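PDB 2PYQ: uncharacterized protein from Jannaschia sp. CCS1, which is of unknown function, a small all-helical protein that belongs to the DUF2853 family. Local coordinates for residues A10-D15 against N93-V98; G78-V83 against Y101-H106. One frame throughout, in Å; residues are numbered along the deposited sequence.

Contact 1: residues A10-D15 against N93-V98; sequences AQYADD and NKYRAV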
ATOM      1  N   ALA A  10       2.443   8.837   9.897  1.00 23.39           N
ATOM      2  CA  ALA A  10       2.624  10.241   9.458  1.00 23.71           C
ATOM      3  C   ALA A  10       3.302  10.300   8.102  1.00 23.26           C
ATOM      4  O   ALA A  10       2.891  11.077   7.226  1.00 23.03           O
ATOM      5  CB  ALA A  10       3.411  11.033  10.489  1.00 24.91           C
ATOM      6  N   GLN A  11       4.340   9.478   7.908  1.00 23.27           N
ATOM      7  CA  GLN A  11       5.026   9.395   6.622  1.00 22.99           C
ATOM      8  C   GLN A  11       4.097   8.860   5.524  1.00 21.95           C
ATOM      9  O   GLN A  11       4.072   9.393   4.414  1.00 21.75           O
ATOM     10  CB  GLN A  11       6.282   8.523   6.698  1.00 23.37           C
ATOM     11  CG  GLN A  11       7.130   8.562   5.413  1.00 30.92           C
ATOM     12  CD  GLN A  11       7.587   9.963   5.056  1.00 36.63           C
ATOM     13  OE1 GLN A  11       8.148  10.681   5.910  1.00 42.51           O
ATOM     14  NE2 GLN A  11       7.336  10.394   3.817  1.00 35.55           N
ATOM     15  N   TYR A  12       3.339   7.803   5.844  1.00 21.43           N
ATOM     16  CA  TYR A  12       2.382   7.252   4.860  1.00 20.55           C
ATOM     17  C   TYR A  12       1.359   8.313   4.417  1.00 20.34           C
ATOM     18  O   TYR A  12       1.055   8.417   3.244  1.00 20.19           O
ATOM     19  CB  TYR A  12       1.604   6.060   5.427  1.00 20.24           C
ATOM     20  CG  TYR A  12       2.433   4.893   5.912  1.00 20.54           C
ATOM     21  CD1 TYR A  12       3.735   4.649   5.439  1.00 20.84           C
ATOM     22  CD2 TYR A  12       1.877   3.966   6.809  1.00 20.66           C
ATOM     23  CE1 TYR A  12       4.474   3.552   5.892  1.00 21.27           C
ATOM     24  CE2 TYR A  12       2.594   2.883   7.243  1.00 21.94           C
ATOM     25  CZ  TYR A  12       3.881   2.671   6.781  1.00 24.88           C
ATOM     26  OH  TYR A  12       4.593   1.594   7.202  1.00 27.57           O
ATOM     27  N   ALA A  13       0.813   9.054   5.394  1.00 20.78           N
ATOM     28  CA  ALA A  13      -0.151  10.120   5.136  1.00 20.84           C
ATOM     29  C   ALA A  13       0.464  11.222   4.247  1.00 21.99           C
ATOM     30  O   ALA A  13      -0.170  11.698   3.294  1.00 22.48           O
ATOM     31  CB  ALA A  13      -0.675  10.722   6.418  1.00 21.53           C
ATOM     32  N   ASP A  14       1.717  11.594   4.545  1.00 21.80           N
ATOM     33  CA  ASP A  14       2.437  12.599   3.776  1.00 23.81           C
ATOM     34  C   ASP A  14       2.660  12.126   2.331  1.00 22.87           C
ATOM     35  O   ASP A  14       2.414  12.895   1.391  1.00 23.68           O
ATOM     36  CB  ASP A  14       3.748  12.969   4.499  1.00 29.70           C
ATOM     37  CG  ASP A  14       4.322  14.319   4.038  1.00 37.82           C
ATOM     38  OD1 ASP A  14       4.719  14.435   2.863  1.00 40.29           O
ATOM     39  OD2 ASP A  14       4.377  15.281   4.867  1.00 40.23           O
ATOM     40  N   ASP A  15       3.096  10.887   2.135  1.00 21.77           N
ATOM     41  CA  ASP A  15       3.259  10.282   0.800  1.00 20.88           C
ATOM     42  C   ASP A  15       1.940  10.302   0.023  1.00 21.93           C
ATOM     43  O   ASP A  15       1.907  10.687  -1.146  1.00 21.36           O
ATOM     44  CB  ASP A  15       3.768   8.835   0.852  1.00 20.58           C
ATOM     45  CG  ASP A  15       5.254   8.709   1.135  1.00 28.23           C
ATOM     46  OD1 ASP A  15       5.927   9.740   1.419  1.00 31.70           O
ATOM     47  OD2 ASP A  15       5.744   7.551   1.045  1.00 24.52           O
ATOM     48  N   ASN A  93      11.404   4.452  -2.092  1.00 34.30           N
ATOM     49  CA  ASN A  93      10.791   3.994  -0.838  1.00 34.79           C
ATOM     50  C   ASN A  93       9.252   3.964  -0.966  1.00 31.45           C
ATOM     51  O   ASN A  93       8.534   4.809  -0.394  1.00 31.22           O
ATOM     52  CB  ASN A  93      11.207   4.879   0.345  1.00 37.43           C
ATOM     53  CG  ASN A  93      12.696   4.805   0.628  1.00 44.18           C
ATOM     54  OD1 ASN A  93      13.313   3.717   0.608  1.00 45.66           O
ATOM     55  ND2 ASN A  93      13.286   5.959   0.925  1.00 47.29           N
ATOM     56  N   LYS A  94       8.778   3.017  -1.754  1.00 28.59           N
ATOM     57  CA  LYS A  94       7.352   2.781  -1.895  1.00 25.48           C
ATOM     58  C   LYS A  94       6.888   1.912  -0.693  1.00 23.28           C
ATOM     59  O   LYS A  94       7.075   0.701  -0.697  1.00 23.61           O
ATOM     60  CB  LYS A  94       7.032   2.086  -3.225  1.00 21.26           C
ATOM     61  CG  LYS A  94       7.321   2.972  -4.425  1.00 23.54           C
ATOM     62  CD  LYS A  94       6.785   2.318  -5.672  1.00 24.39           C
ATOM     63  CE  LYS A  94       7.070   3.141  -6.886  1.00 29.15           C
ATOM     64  NZ  LYS A  94       8.503   3.136  -7.251  1.00 32.85           N
ATOM     65  N   TYR A  95       6.275   2.538   0.298  1.00 20.85           N
ATOM     66  CA  TYR A  95       5.840   1.825   1.482  1.00 24.01           C
ATOM     67  C   TYR A  95       4.695   0.865   1.148  1.00 21.90           C
ATOM     68  O   TYR A  95       3.758   1.229   0.427  1.00 19.78           O
ATOM     69  CB  TYR A  95       5.460   2.782   2.609  1.00 26.51           C
ATOM     70  CG  TYR A  95       6.650   3.562   3.119  1.00 28.17           C
ATOM     71  CD1 TYR A  95       7.632   2.928   3.867  1.00 30.92           C
ATOM     72  CD2 TYR A  95       6.776   4.926   2.865  1.00 29.28           C
ATOM     73  CE1 TYR A  95       8.753   3.628   4.333  1.00 33.74           C
ATOM     74  CE2 TYR A  95       7.892   5.646   3.322  1.00 32.53           C
ATOM     75  CZ  TYR A  95       8.870   4.989   4.052  1.00 36.23           C
ATOM     76  OH  TYR A  95       9.972   5.704   4.523  1.00 40.97           O
ATOM     77  N   ARG A  96       4.825  -0.375   1.633  1.00 22.36           N
ATOM     78  CA  ARG A  96       3.896  -1.368   1.316  1.00 23.91           C
ATOM     79  C   ARG A  96       2.441  -0.985   1.887  1.00 20.67           C
ATOM     80  O   ARG A  96       1.457  -1.186   1.178  1.00 19.98           O
ATOM     81  CB  ARG A  96       4.330  -2.674   1.951  1.00 26.61           C
ATOM     82  CG  ARG A  96       3.368  -3.836   1.730  1.00 30.99           C
ATOM     83  CD  ARG A  96       3.900  -5.132   2.349  1.00 34.14           C
ATOM     84  NE  ARG A  96       4.964  -5.741   1.515  1.00 36.29           N
ATOM     85  CZ  ARG A  96       6.282  -5.499   1.613  1.00 39.22           C
ATOM     86  NH1 ARG A  96       6.813  -4.680   2.541  1.00 39.17           N
ATOM     87  NH2 ARG A  96       7.105  -6.128   0.764  1.00 40.11           N
ATOM     88  N   ALA A  97       2.372  -0.351   3.064  1.00 20.91           N
ATOM     89  CA  ALA A  97       1.087   0.142   3.601  1.00 22.12           C
ATOM     90  C   ALA A  97       0.433   1.145   2.646  1.00 20.17           C
ATOM     91  O   ALA A  97      -0.779   1.093   2.451  1.00 19.46           O
ATOM     92  CB  ALA A  97       1.271   0.769   5.022  1.00 21.59           C
ATOM     93  N   VAL A  98       1.241   2.023   2.037  1.00 18.74           N
ATOM     94  CA  VAL A  98       0.728   3.013   1.092  1.00 18.34           C
ATOM     95  C   VAL A  98       0.216   2.315  -0.167  1.00 17.94           C
ATOM     96  O   VAL A  98      -0.865   2.641  -0.661  1.00 18.07           O
ATOM     97  CB  VAL A  98       1.779   4.076   0.756  1.00 18.70           C
ATOM     98  CG1 VAL A  98       1.259   5.014  -0.329  1.00 18.44           C
ATOM     99  CG2 VAL A  98       2.180   4.846   2.033  1.00 19.20           C
TER
HETATM  100  O   HOH W   1       4.744  -0.175   4.898  1.00 18.16           O
HETATM  101  O   HOH W   2       8.339   7.318   0.368  1.00 27.79           O
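Tyr-12 lays its ring against the start of helix 96-106, and apolar contacts carry most of this junction. The methyl of Ala-97 sits over one face of that ring, a CH-pi contact with CB 3.8 Å from the ring centroid. With CG anti to its carbonyl carbon (chi1 -58°), Tyr-12 also brings CE1 to within 3.5 Å of CB of Tyr-95, the N-cap residue, while CG2 of Val-98 reaches CB of Tyr-12. The two tyrosine rings meet obliquely, their planes at 54°, and the CG of Gln-11 lies near CE2 of Tyr-95. No direct hydrogen bond joins the segments; one water bridges Tyr-12 OH and the backbone N of Ala-97. Asp-15 OD2 lies at the edge of the Tyr-95 ring, 3.4 Å from CD2, and is hydrogen-bonded to Tyr-87 OH; within helix 4-18, its OD1 takes a bond from Gln-11 NE2 (2.9 Å), arriving from above the carboxylate plane. With an alanine at Tyr-12 the Ala-97 methyl would probably have no ring to lie on and the water would lose its phenol partner. Helix 26-36 packs on Tyr-12 through Leu-29 and Thr-33, while Tyr-87 of helix 74-87 lies beside Val-98.

Contact 2: residues G78-V83 against Y101-H106; sequences GGIQSV and YMLTKH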
ATOM      1  N   GLY A  78      -3.227  -4.750 -13.665  1.00 19.96           N
ATOM      2  CA  GLY A  78      -3.484  -3.389 -14.172  1.00 19.64           C
ATOM      3  C   GLY A  78      -3.591  -2.403 -13.035  1.00 19.25           C
ATOM      4  O   GLY A  78      -3.034  -1.309 -13.097  1.00 19.17           O
ATOM      5  N   GLY A  79      -4.297  -2.798 -11.982  1.00 18.44           N
ATOM      6  CA  GLY A  79      -4.441  -1.968 -10.774  1.00 17.85           C
ATOM      7  C   GLY A  79      -3.118  -1.791 -10.040  1.00 17.92           C
ATOM      8  O   GLY A  79      -2.820  -0.702  -9.582  1.00 17.97           O
ATOM      9  N   ILE A  80      -2.340  -2.867  -9.940  1.00 18.38           N
ATOM     10  CA  ILE A  80      -1.014  -2.820  -9.301  1.00 18.64           C
ATOM     11  C   ILE A  80      -0.103  -1.857 -10.101  1.00 20.41           C
ATOM     12  O   ILE A  80       0.519  -0.970  -9.527  1.00 19.52           O
ATOM     13  CB  ILE A  80      -0.383  -4.203  -9.159  1.00 19.28           C
ATOM     14  CG1 ILE A  80      -1.177  -5.011  -8.133  1.00 19.09           C
ATOM     15  CG2 ILE A  80       1.074  -4.079  -8.681  1.00 19.74           C
ATOM     16  CD1 ILE A  80      -0.897  -6.485  -8.132  1.00 19.83           C
ATOM     17  N   GLN A  81      -0.090  -2.012 -11.422  1.00 19.41           N
ATOM     18  CA  GLN A  81       0.724  -1.150 -12.287  1.00 20.28           C
ATOM     19  C   GLN A  81       0.319   0.317 -12.126  1.00 21.37           C
ATOM     20  O   GLN A  81       1.200   1.200 -12.005  1.00 23.83           O
ATOM     21  CB  GLN A  81       0.693  -1.618 -13.749  1.00 24.92           C
ATOM     22  CG  GLN A  81       1.494  -2.919 -13.916  1.00 35.14           C
ATOM     23  CD  GLN A  81       1.342  -3.595 -15.286  1.00 46.43           C
ATOM     24  OE1 GLN A  81       2.258  -4.335 -15.716  1.00 50.54           O
ATOM     25  NE2 GLN A  81       0.207  -3.360 -15.984  1.00 47.06           N
ATOM     26  N   SER A  82      -0.994   0.574 -12.067  1.00 19.41           N
ATOM     27  CA  SER A  82      -1.551   1.920 -11.887  1.00 19.99           C
ATOM     28  C   SER A  82      -1.086   2.574 -10.584  1.00 18.25           C
ATOM     29  O   SER A  82      -0.622   3.716 -10.593  1.00 18.75           O
ATOM     30  CB  SER A  82      -3.077   1.903 -11.939  1.00 23.36           C
ATOM     31  OG  SER A  82      -3.593   3.226 -11.741  1.00 26.66           O
ATOM     32  N   VAL A  83      -1.215   1.857  -9.470  1.00 17.90           N
ATOM     33  CA  VAL A  83      -0.837   2.447  -8.182  0.50 17.74           C
ATOM     34  C   VAL A  83       0.665   2.640  -8.085  1.00 18.96           C
ATOM     35  O   VAL A  83       1.084   3.651  -7.532  1.00 19.24           O
ATOM     36  CB  VAL A  83      -1.440   1.730  -6.960  0.50 17.35           C
ATOM     37  CG1 VAL A  83      -2.954   1.706  -7.081  0.50 16.97           C
ATOM     38  CG2 VAL A  83      -0.881   0.343  -6.795  0.50 17.61           C
ATOM     39  N   TYR A 101      -3.035   0.498   0.764  1.00 17.52           N
ATOM     40  CA  TYR A 101      -4.079   1.499   0.919  1.00 17.37           C
ATOM     41  C   TYR A 101      -4.609   1.893  -0.461  1.00 19.32           C
ATOM     42  O   TYR A 101      -5.807   1.913  -0.690  1.00 17.97           O
ATOM     43  CB  TYR A 101      -3.535   2.736   1.647  1.00 17.58           C
ATOM     44  CG  TYR A 101      -4.495   3.907   1.707  1.00 17.59           C
ATOM     45  CD1 TYR A 101      -4.599   4.818   0.629  1.00 17.62           C
ATOM     46  CD2 TYR A 101      -5.301   4.116   2.810  1.00 17.95           C
ATOM     47  CE1 TYR A 101      -5.476   5.889   0.659  1.00 18.10           C
ATOM     48  CE2 TYR A 101      -6.183   5.199   2.866  1.00 19.04           C
ATOM     49  CZ  TYR A 101      -6.274   6.076   1.783  1.00 21.10           C
ATOM     50  OH  TYR A 101      -7.166   7.122   1.849  1.00 24.45           O
HETATM   51  N   MSE A 102      -3.685   2.213  -1.371  1.00 18.18           N
HETATM   52  CA  MSE A 102      -4.082   2.648  -2.737  0.50 16.99           C
HETATM   53  C   MSE A 102      -4.834   1.546  -3.482  1.00 16.59           C
HETATM   54  O   MSE A 102      -5.812   1.848  -4.153  1.00 16.48           O
HETATM   55  CB  MSE A 102      -2.885   3.170  -3.543  0.50 16.85           C
HETATM   56  CG  MSE A 102      -2.474   4.575  -3.149  0.50 17.28           C
HETATM   57 SE   MSE A 102      -1.226   5.310  -4.471  0.38 23.71          SE
HETATM   58  CE  MSE A 102      -0.109   4.526  -3.732  0.50 18.22           C
ATOM     59  N   LEU A 103      -4.394   0.307  -3.372  1.00 16.74           N
ATOM     60  CA  LEU A 103      -5.095  -0.804  -4.021  1.00 17.16           C
ATOM     61  C   LEU A 103      -6.506  -0.994  -3.433  1.00 19.02           C
ATOM     62  O   LEU A 103      -7.467  -1.228  -4.171  1.00 19.52           O
ATOM     63  CB  LEU A 103      -4.312  -2.103  -3.915  1.00 17.76           C
ATOM     64  CG  LEU A 103      -3.010  -2.141  -4.742  1.00 18.93           C
ATOM     65  CD1 LEU A 103      -2.168  -3.306  -4.325  1.00 17.87           C
ATOM     66  CD2 LEU A 103      -3.333  -2.189  -6.238  1.00 17.36           C
ATOM     67  N   THR A 104      -6.616  -0.922  -2.109  1.00 17.29           N
ATOM     68  CA  THR A 104      -7.929  -1.036  -1.436  1.00 18.77           C
ATOM     69  C   THR A 104      -8.921   0.033  -1.949  1.00 19.46           C
ATOM     70  O   THR A 104     -10.090  -0.298  -2.293  1.00 20.00           O
ATOM     71  CB  THR A 104      -7.761  -0.953   0.104  1.00 17.84           C
ATOM     72  OG1 THR A 104      -6.877  -1.997   0.539  1.00 19.02           O
ATOM     73  CG2 THR A 104      -9.089  -1.127   0.787  1.00 18.34           C
ATOM     74  N   LYS A 105      -8.476   1.288  -1.980  1.00 18.04           N
ATOM     75  CA  LYS A 105      -9.216   2.392  -2.630  1.00 20.88           C
ATOM     76  C   LYS A 105      -9.568   2.130  -4.104  1.00 19.45           C
ATOM     77  O   LYS A 105     -10.676   2.320  -4.493  1.00 17.31           O
ATOM     78  CB  LYS A 105      -8.482   3.717  -2.505  1.00 22.56           C
ATOM     79  CG  LYS A 105      -8.416   4.337  -1.181  1.00 26.11           C
ATOM     80  CD  LYS A 105      -9.618   4.245  -0.528  1.00 30.44           C
ATOM     81  CE  LYS A 105      -9.954   5.489   0.049  1.00 32.87           C
ATOM     82  NZ  LYS A 105     -11.390   5.771  -0.264  1.00 34.81           N
ATOM     83  N   HIS A 106      -8.567   1.711  -4.863  1.00 16.53           N
ATOM     84  CA  HIS A 106      -8.701   1.525  -6.317  1.00 16.53           C
ATOM     85  C   HIS A 106      -9.751   0.503  -6.679  1.00 17.87           C
ATOM     86  O   HIS A 106     -10.508   0.709  -7.610  1.00 19.81           O
ATOM     87  CB  HIS A 106      -7.352   1.085  -6.903  1.00 19.91           C
ATOM     88  CG  HIS A 106      -7.385   0.803  -8.353  1.00 20.64           C
ATOM     89  ND1 HIS A 106      -7.290   1.807  -9.299  1.00 23.49           N
ATOM     90  CD2 HIS A 106      -7.438  -0.364  -9.040  1.00 21.41           C
ATOM     91  CE1 HIS A 106      -7.348   1.251 -10.514  1.00 22.20           C
ATOM     92  NE2 HIS A 106      -7.445  -0.051 -10.381  1.00 20.81           N
TER
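Val-83 and Leu-103 form the close-packed heart of a helix-helix crossing in this all-helical fold, where helix 74-87 runs against helix 96-106. The short segments' axes approach to 9.8 Å, and their directions lie 126° apart, nearer antiparallel than parallel. No hydrogen bond spans the two segments; side-chain shape does the work. CG2 of Val-83 meets CD2 of Leu-103 at 3.6 Å, the two side chains set roughly perpendicular. The other branch, CG1, is turned anti to its own carbonyl carbon (chi1 -57°) and comes to 3.8 Å from CB of Met-102, a selenomethionine, the two side chains running alongside but pointing opposite ways. Val-83 and Met-102 each have a second conformer, and these contacts hold for the one described. Leu-103 does more than meet one valine: the same CD2 lies 3.7 Å from the backbone O of Gly-79 and also touches CG1 of Ile-80, so a single methyl fits among three residues of the facing helix. Leu-56 and Leu-64 of helix 53-65 pack on Ile-80 and Ile-59 packs on Leu-103, while Leu-16 of helix 4-18 and the loop residues Cys-20 and Met-22 lie against Met-102.

The other side of the contact is looser and opens toward solvent. There the exposed His-106 extends from the last turn of its helix, CG anti to the backbone N (chi1 177°), and carries its imidazole across to the backbone of Gly-79. Ser-82, partly exposed, comes no nearer to that ring than 4.4 Å, from OG to CE1. The absence of a side chain at Gly-79 lets the ring come so close: a beta carbon there would stand tightly against CD2 of His-106, whereas NE2 now rests 3.6 Å from the glycine CA.

Both contacts use helix 96-106, contact 1 at its beginning and contact 2 toward its end, and their centres lie 14 Å apart on opposite sides of the chain's centre. Each joins that helix to a different partner, helix 4-18 in contact 1 and helix 74-87 in contact 2. Their buried areas are similar, 311 and 302 Å², yet the chemistry differs. Contact 1, only partly buried, mixes aromatic and methyl packing with a water bridge and a carboxylate. Contact 2 is more buried and rests on aliphatic branches; polar side chains, His-106 and Ser-82, stand at its margin. Together they illustrate how one helix can serve two interfaces, with aromatic and methyl packing and a water-bridged polar fringe at one end, aliphatic packing at the other.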